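Local structure of uncharacterized protein Atu1656 (Agrobacterium tumefaciens, 2OJH) at residues H134-P138 and D176-P182. The protein is of unknown function but belongs to the TolB family and folds as a six-bladed beta-propeller. Residues are numbered along the deposited sequence; the frame is centred on the assembly and turned at random.
Sequences HGWSP and DGPDYSP
Asp176 OD1 takes a bond from a water, 2.7 Å away, that also binds His134 NE2, and a second from Gly177 N, which reaches it at 2.6 Å with an N-H...O angle of only 137°, on its anti side and somewhat out of the carboxylate plane. The same water lies in the plane of the His134 imidazole at its edge, 2.7 Å from NE2, and so bridges ring and carboxylate, whose planes stand 89° apart; the direct separation of His134 NE2 and Asp176 OD1 is 3.8 Å. Over one face of the imidazole, Gly177 CA sits above the ring centre, a CH-pi contact. The backbone of Gly177 adopts a positive phi, a conformation glycine takes readily. Pro178 crosses the histidine at about a right angle, its CD 3.4 Å from His134 CB.

The segments run nearly parallel, their short strand axes 4.9 Å apart at closest approach, yet they belong to different sheets: strands 131-136 and 175-180 are each the first strand of a four-stranded antiparallel blade, so the contact joins the inner edges of successive propeller blades. A classic beta bulge sets His134 and Gly135 together opposite Thr144 in the blade containing strand 131-136. Asp179 OD2 is hydrogen-bonded to His223 ND1 in the following blade.

Further along, the chain leaving strand 131-136 passes over one face of the Tyr180 ring. Tyr180 CG stands anti to the carbonyl carbon (chi1 -67°), which brings that face against Ser137 CA, 3.6 Å from the ring centroid in a second CH-pi contact, while Gly135 O approaches CE1 near the ring plane. Ser137 CB rests against Tyr180 CZ; its OG turns to Asp139 and Ser142, an arrangement Ser181 repeats with Asp183 and Trp186. Pro138 CD packs against Tyr180 CB, and Pro138 CG meets Pro182 O at 3.5 Å.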
loop_
_atom_site.group_PDB
_atom_site.type_symbol
_atom_site.label_atom_id
_atom_site.label_comp_id
_atom_site.label_asym_id
_atom_site.label_seq_id
_atom_site.Cartn_x
_atom_site.Cartn_y
_atom_site.Cartn_z
ATOM N N HIS A 134 -1.009 -4.762 -4.246
ATOM C CA HIS A 134 -0.382 -3.455 -3.994
ATOM C C HIS A 134 -0.929 -2.225 -4.747
ATOM O O HIS A 134 -0.728 -1.106 -4.268
ATOM C CB HIS A 134 1.121 -3.534 -4.112
ATOM C CG HIS A 134 1.804 -3.920 -2.831
ATOM N ND1 HIS A 134 1.958 -3.047 -1.768
ATOM C CD2 HIS A 134 2.382 -5.088 -2.451
ATOM C CE1 HIS A 134 2.587 -3.671 -0.784
ATOM N NE2 HIS A 134 2.844 -4.912 -1.167
ATOM N N GLY A 135 -1.668 -2.399 -5.844
ATOM C CA GLY A 135 -2.275 -1.225 -6.533
ATOM C C GLY A 135 -3.307 -1.606 -7.587
ATOM O O GLY A 135 -3.148 -2.640 -8.259
ATOM N N TRP A 136 -4.357 -0.792 -7.735
ATOM C CA TRP A 136 -5.369 -0.993 -8.772
ATOM C C TRP A 136 -5.119 -0.025 -9.928
ATOM O O TRP A 136 -4.880 1.156 -9.698
ATOM C CB TRP A 136 -6.780 -0.746 -8.221
ATOM C CG TRP A 136 -7.840 -1.683 -8.742
ATOM C CD1 TRP A 136 -8.221 -1.866 -10.035
ATOM C CD2 TRP A 136 -8.662 -2.550 -7.952
ATOM N NE1 TRP A 136 -9.228 -2.810 -10.106
ATOM C CE2 TRP A 136 -9.510 -3.245 -8.836
ATOM C CE3 TRP A 136 -8.756 -2.812 -6.578
ATOM C CZ2 TRP A 136 -10.449 -4.178 -8.388
ATOM C CZ3 TRP A 136 -9.690 -3.740 -6.131
ATOM C CH2 TRP A 136 -10.520 -4.414 -7.032
ATOM N N SER A 137 -5.211 -0.516 -11.167
ATOM C CA SER A 137 -5.004 0.335 -12.343
ATOM C C SER A 137 -6.069 1.438 -12.363
ATOM O O SER A 137 -7.228 1.198 -11.973
ATOM C CB SER A 137 -5.001 -0.482 -13.641
ATOM O OG SER A 137 -6.295 -0.893 -13.989
ATOM N N PRO A 138 -5.689 2.667 -12.781
ATOM C CA PRO A 138 -6.659 3.756 -12.867
ATOM C C PRO A 138 -7.954 3.381 -13.600
ATOM O O PRO A 138 -9.032 3.811 -13.184
ATOM C CB PRO A 138 -5.886 4.837 -13.628
ATOM C CG PRO A 138 -4.474 4.610 -13.166
ATOM C CD PRO A 138 -4.345 3.120 -13.167
ATOM N N ASP A 176 9.428 -4.766 -4.797
ATOM C CA ASP A 176 8.268 -4.848 -3.921
ATOM C C ASP A 176 7.424 -3.582 -4.011
ATOM O O ASP A 176 7.815 -2.596 -4.660
ATOM C CB ASP A 176 8.760 -5.046 -2.489
ATOM C CG ASP A 176 7.733 -5.704 -1.584
ATOM O OD1 ASP A 176 6.523 -5.706 -1.882
ATOM O OD2 ASP A 176 8.171 -6.227 -0.545
ATOM N N GLY A 177 6.235 -3.634 -3.397
ATOM C CA GLY A 177 5.373 -2.451 -3.249
ATOM C C GLY A 177 5.031 -1.632 -4.484
ATOM O O GLY A 177 5.277 -0.413 -4.493
ATOM N N PRO A 178 4.426 -2.274 -5.513
ATOM C CA PRO A 178 4.023 -1.562 -6.729
ATOM C C PRO A 178 2.730 -0.775 -6.600
ATOM O O PRO A 178 1.740 -1.278 -6.026
ATOM C CB PRO A 178 3.841 -2.689 -7.756
ATOM C CG PRO A 178 3.532 -3.898 -6.953
ATOM C CD PRO A 178 4.136 -3.725 -5.599
ATOM N N ASP A 179 2.686 0.414 -7.191
ATOM C CA ASP A 179 1.431 1.196 -7.183
ATOM C C ASP A 179 1.441 2.058 -8.455
ATOM O O ASP A 179 2.485 2.535 -8.866
ATOM C CB ASP A 179 1.401 2.046 -5.900
ATOM C CG ASP A 179 0.046 2.676 -5.609
ATOM O OD1 ASP A 179 -0.908 2.445 -6.368
ATOM O OD2 ASP A 179 -0.057 3.391 -4.578
ATOM N N TYR A 180 0.294 2.213 -9.105
ATOM C CA TYR A 180 0.238 2.937 -10.372
ATOM C C TYR A 180 0.326 4.455 -10.247
ATOM O O TYR A 180 -0.178 5.039 -9.285
ATOM C CB TYR A 180 -1.084 2.656 -11.069
ATOM C CG TYR A 180 -1.273 1.245 -11.555
ATOM C CD1 TYR A 180 -1.680 0.234 -10.681
ATOM C CD2 TYR A 180 -1.049 0.918 -12.888
ATOM C CE1 TYR A 180 -1.887 -1.076 -11.150
ATOM C CE2 TYR A 180 -1.237 -0.371 -13.349
ATOM C CZ TYR A 180 -1.661 -1.365 -12.477
ATOM O OH TYR A 180 -1.863 -2.646 -12.970
ATOM N N SER A 181 0.917 5.101 -11.249
ATOM C CA SER A 181 0.710 6.535 -11.433
ATOM C C SER A 181 -0.734 6.735 -11.937
ATOM O O SER A 181 -1.273 5.835 -12.602
ATOM C CB SER A 181 1.718 7.109 -12.430
ATOM O OG SER A 181 1.587 6.505 -13.708
ATOM N N PRO A 182 -1.366 7.890 -11.632
ATOM C CA PRO A 182 -2.771 8.097 -12.045
ATOM C C PRO A 182 -2.989 8.197 -13.566
ATOM O O PRO A 182 -4.108 7.993 -14.031
ATOM C CB PRO A 182 -3.161 9.417 -11.369
ATOM C CG PRO A 182 -1.889 10.104 -11.061
ATOM C CD PRO A 182 -0.838 9.047 -10.881
HETATM O O HOH W 1 4.525 -6.887 -0.409
#